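Local coordinates for glycoside hydrolase family protein (Novosphingobium sp. PP1Y, PDB 6Q2F), which probably hydrolyses alpha-L-rhamnosides, releasing terminal rhamnose from glycosides, at residues 771-776 / 782-787; 637-642 / 895-900; 625-630 / 762-767. One frame throughout, in Å; residues are numbered along the deposited sequence.

Interaction 1: 771-776 / 782-787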
ATOM      1  N   THR A 771       7.362 -21.873   3.373  1.00 27.46           N
ATOM      2  CA  THR A 771       7.336 -23.253   2.900  1.00 29.86           C
ATOM      3  C   THR A 771       8.178 -23.511   1.655  1.00 30.68           C
ATOM      4  O   THR A 771       8.403 -24.681   1.324  1.00 30.14           O
ATOM      5  CB  THR A 771       5.900 -23.692   2.607  1.00 27.60           C
ATOM      6  OG1 THR A 771       5.343 -22.856   1.589  1.00 26.06           O
ATOM      7  CG2 THR A 771       5.046 -23.607   3.865  1.00 28.59           C
ATOM      8  N   GLU A 772       8.653 -22.474   0.964  1.00 29.69           N
ATOM      9  CA  GLU A 772       9.372 -22.660  -0.292  1.00 30.26           C
ATOM     10  C   GLU A 772      10.773 -22.072  -0.314  1.00 33.97           C
ATOM     11  O   GLU A 772      11.596 -22.529  -1.112  1.00 40.37           O
ATOM     12  CB  GLU A 772       8.590 -22.035  -1.458  1.00 31.13           C
ATOM     13  CG  GLU A 772       7.155 -22.537  -1.610  1.00 49.27           C
ATOM     14  CD  GLU A 772       7.080 -23.936  -2.202  1.00 72.45           C
ATOM     15  OE1 GLU A 772       8.094 -24.396  -2.777  1.00 82.01           O
ATOM     16  OE2 GLU A 772       6.008 -24.569  -2.097  1.00 80.21           O
ATOM     17  N   LEU A 773      11.063 -21.063   0.507  1.00 24.95           N
ATOM     18  CA  LEU A 773      12.336 -20.354   0.433  1.00 25.43           C
ATOM     19  C   LEU A 773      13.317 -20.771   1.523  1.00 29.89           C
ATOM     20  O   LEU A 773      14.508 -20.935   1.252  1.00 36.25           O
ATOM     21  CB  LEU A 773      12.119 -18.838   0.540  1.00 28.36           C
ATOM     22  CG  LEU A 773      11.303 -18.168  -0.575  1.00 31.52           C
ATOM     23  CD1 LEU A 773      11.229 -16.664  -0.368  1.00 25.39           C
ATOM     24  CD2 LEU A 773      11.873 -18.524  -1.961  1.00 27.69           C
ATOM     25  N   LEU A 774      12.828 -20.926   2.752  1.00 25.39           N
ATOM     26  CA  LEU A 774      13.691 -21.044   3.911  1.00 29.54           C
ATOM     27  C   LEU A 774      14.246 -22.454   4.013  1.00 30.93           C
ATOM     28  O   LEU A 774      13.510 -23.434   3.878  1.00 28.01           O
ATOM     29  CB  LEU A 774      12.919 -20.697   5.181  1.00 32.69           C
ATOM     30  CG  LEU A 774      12.423 -19.266   5.291  1.00 30.38           C
ATOM     31  CD1 LEU A 774      11.883 -19.031   6.682  1.00 31.82           C
ATOM     32  CD2 LEU A 774      13.580 -18.332   4.999  1.00 30.16           C
ATOM     33  N   ALA A 775      15.551 -22.542   4.251  1.00 29.84           N
ATOM     34  CA  ALA A 775      16.236 -23.804   4.447  1.00 26.23           C
ATOM     35  C   ALA A 775      17.154 -23.681   5.650  1.00 29.58           C
ATOM     36  O   ALA A 775      17.518 -22.577   6.061  1.00 31.05           O
ATOM     37  CB  ALA A 775      17.034 -24.207   3.209  1.00 25.84           C
ATOM     38  N   ASN A 776      17.528 -24.833   6.212  1.00 30.29           N
ATOM     39  CA  ASN A 776      18.439 -24.843   7.350  1.00 32.94           C
ATOM     40  C   ASN A 776      19.860 -24.516   6.906  1.00 30.36           C
ATOM     41  O   ASN A 776      20.332 -24.992   5.873  1.00 30.12           O
ATOM     42  CB  ASN A 776      18.436 -26.213   8.038  1.00 29.84           C
ATOM     43  CG  ASN A 776      17.074 -26.591   8.604  1.00 35.28           C
ATOM     44  OD1 ASN A 776      16.419 -27.499   8.108  1.00 37.03           O
ATOM     45  ND2 ASN A 776      16.667 -25.916   9.677  1.00 27.97           N
ATOM     46  N   VAL A 782      18.015 -19.753   5.907  1.00 25.95           N
ATOM     47  CA  VAL A 782      18.488 -18.958   4.790  1.00 29.07           C
ATOM     48  C   VAL A 782      17.563 -19.163   3.605  1.00 29.40           C
ATOM     49  O   VAL A 782      16.912 -20.204   3.458  1.00 28.77           O
ATOM     50  CB  VAL A 782      19.938 -19.298   4.406  1.00 34.77           C
ATOM     51  CG1 VAL A 782      20.870 -19.026   5.588  1.00 37.62           C
ATOM     52  CG2 VAL A 782      20.027 -20.742   3.965  1.00 31.08           C
ATOM     53  N   ALA A 783      17.505 -18.136   2.771  1.00 25.06           N
ATOM     54  CA  ALA A 783      16.788 -18.095   1.515  1.00 24.92           C
ATOM     55  C   ALA A 783      17.800 -18.013   0.384  1.00 26.67           C
ATOM     56  O   ALA A 783      18.940 -17.596   0.599  1.00 29.09           O
ATOM     57  CB  ALA A 783      15.846 -16.881   1.463  1.00 19.57           C
ATOM     58  N   PRO A 784      17.436 -18.421  -0.835  1.00 30.83           N
ATOM     59  CA  PRO A 784      18.400 -18.328  -1.947  1.00 32.17           C
ATOM     60  C   PRO A 784      18.922 -16.918  -2.193  1.00 32.70           C
ATOM     61  O   PRO A 784      20.023 -16.761  -2.727  1.00 35.89           O
ATOM     62  CB  PRO A 784      17.602 -18.852  -3.152  1.00 28.72           C
ATOM     63  CG  PRO A 784      16.635 -19.837  -2.524  1.00 27.22           C
ATOM     64  CD  PRO A 784      16.225 -19.166  -1.217  1.00 32.35           C
ATOM     65  N   SER A 785      18.182 -15.891  -1.793  1.00 31.24           N
ATOM     66  CA  SER A 785      18.654 -14.524  -1.973  1.00 31.24           C
ATOM     67  C   SER A 785      19.841 -14.198  -1.070  1.00 34.20           C
ATOM     68  O   SER A 785      20.513 -13.185  -1.284  1.00 38.92           O
ATOM     69  CB  SER A 785      17.526 -13.548  -1.675  1.00 34.48           C
ATOM     70  OG  SER A 785      17.182 -13.653  -0.302  1.00 27.88           O
ATOM     71  N   GLY A 786      20.095 -15.010  -0.054  1.00 27.29           N
ATOM     72  CA  GLY A 786      21.076 -14.666   0.955  1.00 25.95           C
ATOM     73  C   GLY A 786      20.477 -14.103   2.222  1.00 26.87           C
ATOM     74  O   GLY A 786      21.201 -13.941   3.211  1.00 30.24           O
ATOM     75  N   ALA A 787      19.183 -13.778   2.219  1.00 23.36           N
ATOM     76  CA  ALA A 787      18.512 -13.480   3.469  1.00 23.20           C
ATOM     77  C   ALA A 787      18.778 -14.616   4.446  1.00 28.13           C
ATOM     78  O   ALA A 787      18.786 -15.791   4.066  1.00 24.17           O
ATOM     79  CB  ALA A 787      17.013 -13.302   3.239  1.00 23.51           C
TER
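A775 and V782 face each other as an antiparallel hydrogen-bonded pair, with both backbone bonds present. A775 N donates to V782 O at 2.8 Å (N-H...O 151°), and V782 N returns a straighter bond to A775 O at 2.9 Å (165°). With five residues between the segments, this exchange identifies a short beta hairpin. Its two paired side chains project from the same face of the sheet. With V782 chi1 at -60°, CG2 sits between the backbone N and the carbonyl carbon, and this methyl comes 3.7 Å from A775 O. V782 O also receives a weaker CA-H...O contact from L774, with L774 CA 3.4 Å from that oxygen. A less comfortable neighbour is L773 O, a second acceptor, 3.3 Å from V782 O. L773 O also approaches the proline at its CD, 3.5 Å from P784 CD. Apolar packing continues the contact beyond the paired residues: L773 CB meets A783 CB at 4.3 Å, and L774 CD2 approaches the same A783 CB at 4.4 Å.

What positions A783 and P784 is a type I turn from A783 to G786, closed by G786 N donating to A783 O. S785 OG, accepting from A787 N, adds an ST turn, and A783 N bonds to A787 O. S785 OG is also hydrogen-bonded to H634 O, tying this turn to the end of helix 620-636. L773 packs on L635 and Y636 of that helix, while L774 lies against Y789 and I792 of strand 788-794. The hairpin thus follows directly on helix 767-773; helix 620-636 flanks its other end, beside L773 and the A783-G786 turn, and strand 780-782 joins it to strand 788-794 of the mixed alpha/beta sheet.

Interaction 2: 637-642 / 895-900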
ATOM      1  N   GLY A 637      14.732 -11.909  -3.612  1.00 25.12           N
ATOM      2  CA  GLY A 637      15.957 -11.544  -4.295  1.00 24.97           C
ATOM      3  C   GLY A 637      15.851 -10.437  -5.320  1.00 27.23           C
ATOM      4  O   GLY A 637      16.817 -10.201  -6.052  1.00 27.10           O
ATOM      5  N   GLN A 638      14.747  -9.722  -5.373  1.00 23.19           N
ATOM      6  CA  GLN A 638      14.624  -8.593  -6.266  1.00 24.54           C
ATOM      7  C   GLN A 638      15.588  -7.492  -5.848  1.00 25.16           C
ATOM      8  O   GLN A 638      16.135  -6.826  -6.669  1.00 22.73           O
ATOM      9  CB  GLN A 638      13.206  -8.078  -6.343  1.00 21.97           C
ATOM     10  CG  GLN A 638      12.229  -9.041  -6.944  1.00 22.67           C
ATOM     11  CD  GLN A 638      11.511  -9.858  -5.915  1.00 29.58           C
ATOM     12  OE1 GLN A 638      12.000 -10.069  -4.829  1.00 28.55           O
ATOM     13  NE2 GLN A 638      10.343 -10.285  -6.243  1.00 24.64           N
ATOM     14  N   ASN A 639      15.737  -7.322  -4.544  1.00 26.05           N
ATOM     15  CA  ASN A 639      16.598  -6.317  -3.921  1.00 31.22           C
ATOM     16  C   ASN A 639      16.068  -4.885  -4.020  1.00 31.80           C
ATOM     17  O   ASN A 639      16.086  -4.165  -3.080  1.00 24.43           O
ATOM     18  CB  ASN A 639      18.058  -6.432  -4.306  1.00 23.37           C
ATOM     19  CG  ASN A 639      18.965  -5.633  -3.395  1.00 33.37           C
ATOM     20  OD1 ASN A 639      18.868  -5.695  -2.212  1.00 28.00           O
ATOM     21  ND2 ASN A 639      19.839  -4.884  -3.972  1.00 21.54           N
ATOM     22  N   LEU A 640      15.605  -4.501  -5.189  1.00 23.25           N
ATOM     23  CA  LEU A 640      15.027  -3.198  -5.372  1.00 24.66           C
ATOM     24  C   LEU A 640      13.663  -3.119  -4.690  1.00 27.76           C
ATOM     25  O   LEU A 640      12.898  -4.024  -4.735  1.00 29.15           O
ATOM     26  CB  LEU A 640      14.934  -2.876  -6.850  1.00 25.43           C
ATOM     27  CG  LEU A 640      16.232  -2.720  -7.612  1.00 24.58           C
ATOM     28  CD1 LEU A 640      16.044  -2.755  -9.091  1.00 24.00           C
ATOM     29  CD2 LEU A 640      16.969  -1.475  -7.222  1.00 27.74           C
ATOM     30  N   VAL A 641      13.383  -2.015  -4.051  1.00 21.53           N
ATOM     31  CA  VAL A 641      12.121  -1.783  -3.361  1.00 22.69           C
ATOM     32  C   VAL A 641      11.658  -0.396  -3.760  1.00 26.40           C
ATOM     33  O   VAL A 641      12.274   0.602  -3.363  1.00 25.97           O
ATOM     34  CB  VAL A 641      12.254  -1.867  -1.834  1.00 23.00           C
ATOM     35  CG1 VAL A 641      10.907  -1.618  -1.179  1.00 18.84           C
ATOM     36  CG2 VAL A 641      12.842  -3.199  -1.392  1.00 23.56           C
ATOM     37  N   ALA A 642      10.572  -0.322  -4.511  1.00 25.22           N
ATOM     38  CA  ALA A 642      10.096   0.975  -4.955  1.00 24.90           C
ATOM     39  C   ALA A 642       8.973   1.455  -4.051  1.00 24.77           C
ATOM     40  O   ALA A 642       8.297   0.671  -3.378  1.00 26.30           O
ATOM     41  CB  ALA A 642       9.612   0.924  -6.408  1.00 24.93           C
ATOM     42  N   VAL A 895      18.627   0.611   9.181  1.00 27.98           N
ATOM     43  CA  VAL A 895      18.803  -0.433   8.183  1.00 24.93           C
ATOM     44  C   VAL A 895      20.248  -0.894   8.239  1.00 28.44           C
ATOM     45  O   VAL A 895      21.172  -0.078   8.435  1.00 22.69           O
ATOM     46  CB  VAL A 895      18.435   0.047   6.768  1.00 28.67           C
ATOM     47  CG1 VAL A 895      18.669  -1.072   5.773  1.00 23.05           C
ATOM     48  CG2 VAL A 895      16.962   0.504   6.734  1.00 28.66           C
ATOM     49  N   HIS A 896      20.437  -2.200   8.053  1.00 24.54           N
ATOM     50  CA  HIS A 896      21.746  -2.838   8.027  1.00 29.67           C
ATOM     51  C   HIS A 896      21.890  -3.515   6.678  1.00 30.24           C
ATOM     52  O   HIS A 896      21.105  -4.410   6.347  1.00 25.47           O
ATOM     53  CB  HIS A 896      21.895  -3.863   9.164  1.00 23.79           C
ATOM     54  CG  HIS A 896      23.246  -4.505   9.252  1.00 28.27           C
ATOM     55  ND1 HIS A 896      23.557  -5.460  10.206  1.00 27.80           N
ATOM     56  CD2 HIS A 896      24.367  -4.338   8.512  1.00 29.60           C
ATOM     57  CE1 HIS A 896      24.804  -5.866  10.033  1.00 28.00           C
ATOM     58  NE2 HIS A 896      25.325  -5.185   9.027  1.00 32.32           N
ATOM     59  N   ARG A 897      22.879  -3.087   5.905  1.00 24.88           N
ATOM     60  CA  ARG A 897      23.223  -3.688   4.625  1.00 21.24           C
ATOM     61  C   ARG A 897      24.568  -4.387   4.749  1.00 24.92           C
ATOM     62  O   ARG A 897      25.425  -3.962   5.528  1.00 23.80           O
ATOM     63  CB  ARG A 897      23.275  -2.599   3.540  1.00 25.76           C
ATOM     64  CG  ARG A 897      21.888  -2.043   3.192  1.00 27.64           C
ATOM     65  CD  ARG A 897      21.520  -2.568   1.835  1.00 29.57           C
ATOM     66  NE  ARG A 897      20.148  -2.949   1.771  1.00 41.23           N
ATOM     67  CZ  ARG A 897      19.643  -3.673   0.794  1.00 30.37           C
ATOM     68  NH1 ARG A 897      20.420  -4.111  -0.197  1.00 25.69           N
ATOM     69  NH2 ARG A 897      18.363  -3.965   0.830  1.00 48.14           N
ATOM     70  N   ARG A 898      24.759  -5.462   3.991  1.00 21.18           N
ATOM     71  CA  ARG A 898      26.013  -6.196   4.082  1.00 28.70           C
ATOM     72  C   ARG A 898      26.469  -6.711   2.726  1.00 28.95           C
ATOM     73  O   ARG A 898      25.677  -7.209   1.922  1.00 29.31           O
ATOM     74  CB  ARG A 898      25.922  -7.374   5.075  1.00 24.12           C
ATOM     75  CG  ARG A 898      27.059  -8.405   4.922  1.00 27.75           C
ATOM     76  CD  ARG A 898      26.959  -9.534   5.953  1.00 29.04           C
ATOM     77  NE  ARG A 898      26.985  -8.989   7.300  1.00 34.20           N
ATOM     78  CZ  ARG A 898      26.573  -9.646   8.377  1.00 39.46           C
ATOM     79  NH1 ARG A 898      26.113 -10.885   8.259  1.00 33.77           N
ATOM     80  NH2 ARG A 898      26.644  -9.071   9.573  1.00 39.13           N
ATOM     81  N   ASP A 899      27.775  -6.601   2.532  1.00 31.08           N
ATOM     82  CA  ASP A 899      28.525  -6.908   1.333  1.00 45.13           C
ATOM     83  C   ASP A 899      29.717  -7.749   1.756  1.00 38.16           C
ATOM     84  O   ASP A 899      30.035  -7.831   2.939  1.00 27.48           O
ATOM     85  CB  ASP A 899      29.049  -5.600   0.691  1.00 57.99           C
ATOM     86  CG  ASP A 899      29.100  -5.660  -0.789  1.00 68.38           C
ATOM     87  OD1 ASP A 899      28.798  -6.746  -1.343  1.00 82.46           O
ATOM     88  OD2 ASP A 899      29.439  -4.631  -1.401  1.00 69.63           O
ATOM     89  N   GLY A 900      30.429  -8.307   0.775  1.00 32.11           N
ATOM     90  CA  GLY A 900      31.711  -8.927   1.068  1.00 28.70           C
ATOM     91  C   GLY A 900      32.748  -7.931   1.578  1.00 41.81           C
ATOM     92  O   GLY A 900      33.731  -8.328   2.217  1.00 43.07           O
TER
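N639 and R897 make a single side-chain hydrogen bond between two domains. It links the loop after helix 620-636, a helix of the (beta/alpha)8 barrel, to strand 894-899 of an antiparallel sheet. The backbones stand well apart, their nearest CA atoms, N639 CA and R897 CA, being 11.1 Å from each other, so the bridge rests on side-chain reach. R897 spans about half of the gap, with a chain bent at chi2 and chi3, and N639 and the bond make up the rest. In N639, chi1 of -165° sets CG opposite the backbone N and swings the amide toward the arginine. Both polar ends have further partners at the end of helix 712-726: N639 ND2 donates to Q726 O, and R897 NH1 also donates to T727 O just after it. With an alanine here, Q726 O would probably lose this donor, and R897 NH1, left with T727 O alone of these two acceptors, would be less firmly fixed. The bond from R897 NH1 to N639 OD1 measures 3.0 Å and is nearly straight (168°); it uses a lone pair in the carbonyl plane, and OD1 lies in the guanidinium plane, although amide and guanidinium planes are 40° apart.

Interaction 3: 625-630 / 762-767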
ATOM      1  N   ASP A 625       2.572  -1.518   4.211  1.00 25.94           N
ATOM      2  CA  ASP A 625       2.704  -1.684   2.764  1.00 24.45           C
ATOM      3  C   ASP A 625       4.172  -1.717   2.350  1.00 25.21           C
ATOM      4  O   ASP A 625       4.602  -2.597   1.586  1.00 25.81           O
ATOM      5  CB  ASP A 625       1.959  -0.546   2.053  1.00 24.92           C
ATOM      6  CG  ASP A 625       1.911  -0.719   0.540  1.00 30.16           C
ATOM      7  OD1 ASP A 625       1.898  -1.874   0.064  1.00 33.55           O
ATOM      8  OD2 ASP A 625       1.908   0.321  -0.169  1.00 29.18           O
HETATM    9  N   MSE A 626       4.962  -0.773   2.860  1.00 24.18           N
HETATM   10  CA  MSE A 626       6.377  -0.689   2.530  1.00 23.57           C
HETATM   11  C   MSE A 626       7.184  -1.825   3.150  1.00 24.71           C
HETATM   12  O   MSE A 626       8.135  -2.330   2.552  1.00 25.08           O
HETATM   13  CB  MSE A 626       6.964   0.652   2.995  1.00 19.48           C
HETATM   14  CG  MSE A 626       6.597   1.865   2.152  1.00 29.52           C
HETATM   15 SE   MSE A 626       7.500   3.480   2.908  1.00 33.69          SE
HETATM   16  CE  MSE A 626       6.459   3.704   4.536  1.00 20.15           C
ATOM     17  N   LYS A 627       6.837  -2.187   4.382  1.00 22.30           N
ATOM     18  CA  LYS A 627       7.581  -3.248   5.046  1.00 27.34           C
ATOM     19  C   LYS A 627       7.321  -4.576   4.347  1.00 27.07           C
ATOM     20  O   LYS A 627       8.241  -5.377   4.145  1.00 23.47           O
ATOM     21  CB  LYS A 627       7.203  -3.314   6.529  1.00 25.90           C
ATOM     22  CG  LYS A 627       8.161  -4.166   7.385  1.00 27.87           C
ATOM     23  CD  LYS A 627       9.576  -3.604   7.407  1.00 25.34           C
ATOM     24  CE  LYS A 627      10.501  -4.442   8.340  1.00 27.23           C
ATOM     25  NZ  LYS A 627      11.903  -3.927   8.283  1.00 28.46           N
ATOM     26  N   GLY A 628       6.077  -4.794   3.912  1.00 25.59           N
ATOM     27  CA  GLY A 628       5.784  -5.968   3.104  1.00 24.54           C
ATOM     28  C   GLY A 628       6.565  -5.973   1.811  1.00 25.05           C
ATOM     29  O   GLY A 628       7.149  -6.987   1.427  1.00 24.99           O
ATOM     30  N   ALA A 629       6.581  -4.843   1.111  1.00 28.68           N
ATOM     31  CA  ALA A 629       7.301  -4.803  -0.156  1.00 25.45           C
ATOM     32  C   ALA A 629       8.796  -5.016   0.063  1.00 24.63           C
ATOM     33  O   ALA A 629       9.451  -5.711  -0.719  1.00 25.01           O
ATOM     34  CB  ALA A 629       7.041  -3.475  -0.875  1.00 25.71           C
ATOM     35  N   ALA A 630       9.357  -4.419   1.124  1.00 22.18           N
ATOM     36  CA  ALA A 630      10.777  -4.619   1.388  1.00 23.22           C
ATOM     37  C   ALA A 630      11.055  -6.080   1.712  1.00 23.35           C
ATOM     38  O   ALA A 630      12.051  -6.645   1.245  1.00 25.82           O
ATOM     39  CB  ALA A 630      11.247  -3.719   2.534  1.00 19.49           C
ATOM     40  N   TYR A 762      14.114  -7.022  10.935  1.00 28.19           N
ATOM     41  CA  TYR A 762      13.223  -8.130  10.640  1.00 27.34           C
ATOM     42  C   TYR A 762      12.615  -7.972   9.256  1.00 29.09           C
ATOM     43  O   TYR A 762      12.533  -6.868   8.704  1.00 27.85           O
ATOM     44  CB  TYR A 762      12.101  -8.263  11.677  1.00 27.91           C
ATOM     45  CG  TYR A 762      11.103  -7.125  11.706  1.00 36.58           C
ATOM     46  CD1 TYR A 762      11.398  -5.925  12.359  1.00 35.49           C
ATOM     47  CD2 TYR A 762       9.845  -7.267  11.131  1.00 30.02           C
ATOM     48  CE1 TYR A 762      10.476  -4.880  12.404  1.00 29.16           C
ATOM     49  CE2 TYR A 762       8.924  -6.242  11.173  1.00 29.70           C
ATOM     50  CZ  TYR A 762       9.240  -5.045  11.802  1.00 36.94           C
ATOM     51  OH  TYR A 762       8.306  -4.034  11.849  1.00 36.19           O
ATOM     52  N   ASP A 763      12.236  -9.121   8.698  1.00 28.79           N
ATOM     53  CA  ASP A 763      11.427  -9.246   7.496  1.00 28.98           C
ATOM     54  C   ASP A 763      10.142  -9.975   7.862  1.00 30.96           C
ATOM     55  O   ASP A 763      10.134 -10.839   8.750  1.00 26.68           O
ATOM     56  CB  ASP A 763      12.145 -10.070   6.407  1.00 25.62           C
ATOM     57  CG  ASP A 763      13.337  -9.358   5.801  1.00 28.96           C
ATOM     58  OD1 ASP A 763      13.293  -8.117   5.701  1.00 32.28           O
ATOM     59  OD2 ASP A 763      14.308 -10.061   5.408  1.00 26.21           O
ATOM     60  N   TYR A 764       9.058  -9.646   7.173  1.00 29.87           N
ATOM     61  CA  TYR A 764       7.888 -10.505   7.220  1.00 22.36           C
ATOM     62  C   TYR A 764       8.096 -11.689   6.285  1.00 24.27           C
ATOM     63  O   TYR A 764       8.713 -11.558   5.221  1.00 23.82           O
ATOM     64  CB  TYR A 764       6.635  -9.758   6.789  1.00 26.29           C
ATOM     65  CG  TYR A 764       6.182  -8.701   7.749  1.00 31.50           C
ATOM     66  CD1 TYR A 764       5.784  -9.038   9.036  1.00 26.65           C
ATOM     67  CD2 TYR A 764       6.126  -7.367   7.368  1.00 22.98           C
ATOM     68  CE1 TYR A 764       5.344  -8.074   9.925  1.00 25.58           C
ATOM     69  CE2 TYR A 764       5.683  -6.399   8.250  1.00 24.19           C
ATOM     70  CZ  TYR A 764       5.295  -6.758   9.521  1.00 26.19           C
ATOM     71  OH  TYR A 764       4.872  -5.792  10.391  1.00 26.16           O
ATOM     72  N   ILE A 765       7.577 -12.853   6.683  1.00 24.88           N
ATOM     73  CA  ILE A 765       7.498 -14.020   5.808  1.00 26.58           C
ATOM     74  C   ILE A 765       6.057 -14.494   5.805  1.00 25.39           C
ATOM     75  O   ILE A 765       5.398 -14.510   6.853  1.00 21.30           O
ATOM     76  CB  ILE A 765       8.436 -15.173   6.236  1.00 26.86           C
ATOM     77  CG1 ILE A 765       8.162 -15.615   7.670  1.00 24.66           C
ATOM     78  CG2 ILE A 765       9.879 -14.773   6.120  1.00 24.71           C
ATOM     79  CD1 ILE A 765       8.866 -16.950   8.015  1.00 32.11           C
ATOM     80  N   ASN A 766       5.554 -14.843   4.625  1.00 26.21           N
ATOM     81  CA  ASN A 766       4.222 -15.389   4.464  1.00 27.44           C
ATOM     82  C   ASN A 766       4.313 -16.903   4.290  1.00 32.33           C
ATOM     83  O   ASN A 766       5.383 -17.512   4.434  1.00 29.41           O
ATOM     84  CB  ASN A 766       3.511 -14.702   3.288  1.00 25.33           C
ATOM     85  CG  ASN A 766       4.156 -15.010   1.941  1.00 28.13           C
ATOM     86  OD1 ASN A 766       5.269 -15.533   1.875  1.00 27.56           O
ATOM     87  ND2 ASN A 766       3.462 -14.653   0.855  1.00 22.79           N
ATOM     88  N   PHE A 767       3.175 -17.533   3.993  1.00 33.46           N
ATOM     89  CA  PHE A 767       3.159 -18.987   3.882  1.00 24.37           C
ATOM     90  C   PHE A 767       4.112 -19.464   2.792  1.00 25.31           C
ATOM     91  O   PHE A 767       4.880 -20.408   3.008  1.00 27.66           O
ATOM     92  CB  PHE A 767       1.723 -19.468   3.636  1.00 22.45           C
ATOM     93  CG  PHE A 767       1.598 -20.944   3.318  1.00 24.09           C
ATOM     94  CD1 PHE A 767       1.406 -21.879   4.330  1.00 25.82           C
ATOM     95  CD2 PHE A 767       1.635 -21.381   2.002  1.00 26.19           C
ATOM     96  CE1 PHE A 767       1.272 -23.240   4.038  1.00 23.09           C
ATOM     97  CE2 PHE A 767       1.497 -22.752   1.683  1.00 24.83           C
ATOM     98  CZ  PHE A 767       1.304 -23.677   2.704  1.00 22.21           C
TER
HETATM   99  O   HOH W   1      13.841  -3.952  10.290  1.00 25.13           O
HETATM  100  O   HOH W   2      11.683  -5.995   5.572  1.00 27.11           O
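K627 and G628, in the 625-630 part of helix 620-636, lie against strand 762-765 with the two segment axes almost perpendicular (85°) and 7.5 Å apart at closest approach. K627 carries most of the contact. Its CG is anti to the backbone N, and the bend at chi2 (63°) turns the chain so that CE and NZ lie over one face of the Y762 ring. CE is 3.8 Å from the ring centroid of Y762, a CH-pi contact, and NZ stands 4.5 Å from the same centroid, only 8° off the normal, a cation-pi interaction. NZ also makes a weak hydrogen bond to Y762 O at 3.0 Å. Water 1 accepts from K627 NZ (2.8 Å) and from Y762 N, so the ammonium reaches Y762 N through a water. Nearer the helix, K627 CG touches Y764 CE2 at 3.4 Å, while G628 N lies at that ring's edge. Y762 CE2 in turn sits above one face of the Y764 ring, toward its rim. Water 2 donates to D763 OD1 and accepts a weak bond from K627 NZ. The arrangement is a crossed helix-on-strand packing, in which a helix of the (beta/alpha)8 barrel meets the neighbouring alpha/beta domain.

In the fold
Helix 620-636, which joins barrel strands 604-610 and 642-649, is the common element: interaction 3 uses its body, interaction 2 the loop after it, and interaction 1 packs on its last residues. The centres lie 13 to 15 Å apart, and each pair touches: S785 on G637, L774 on I765, V641 on A629 and A630. Along the chain 625-630 and 637-642 come first, then 762-767, 771-776 and 782-787, and finally 895-900. Interactions 2 and 3 therefore alternate, and interaction 1 falls within the sequence span of interaction 2. Together they join one side of the barrel to both the alpha/beta sheet and the antiparallel sheet that follow it.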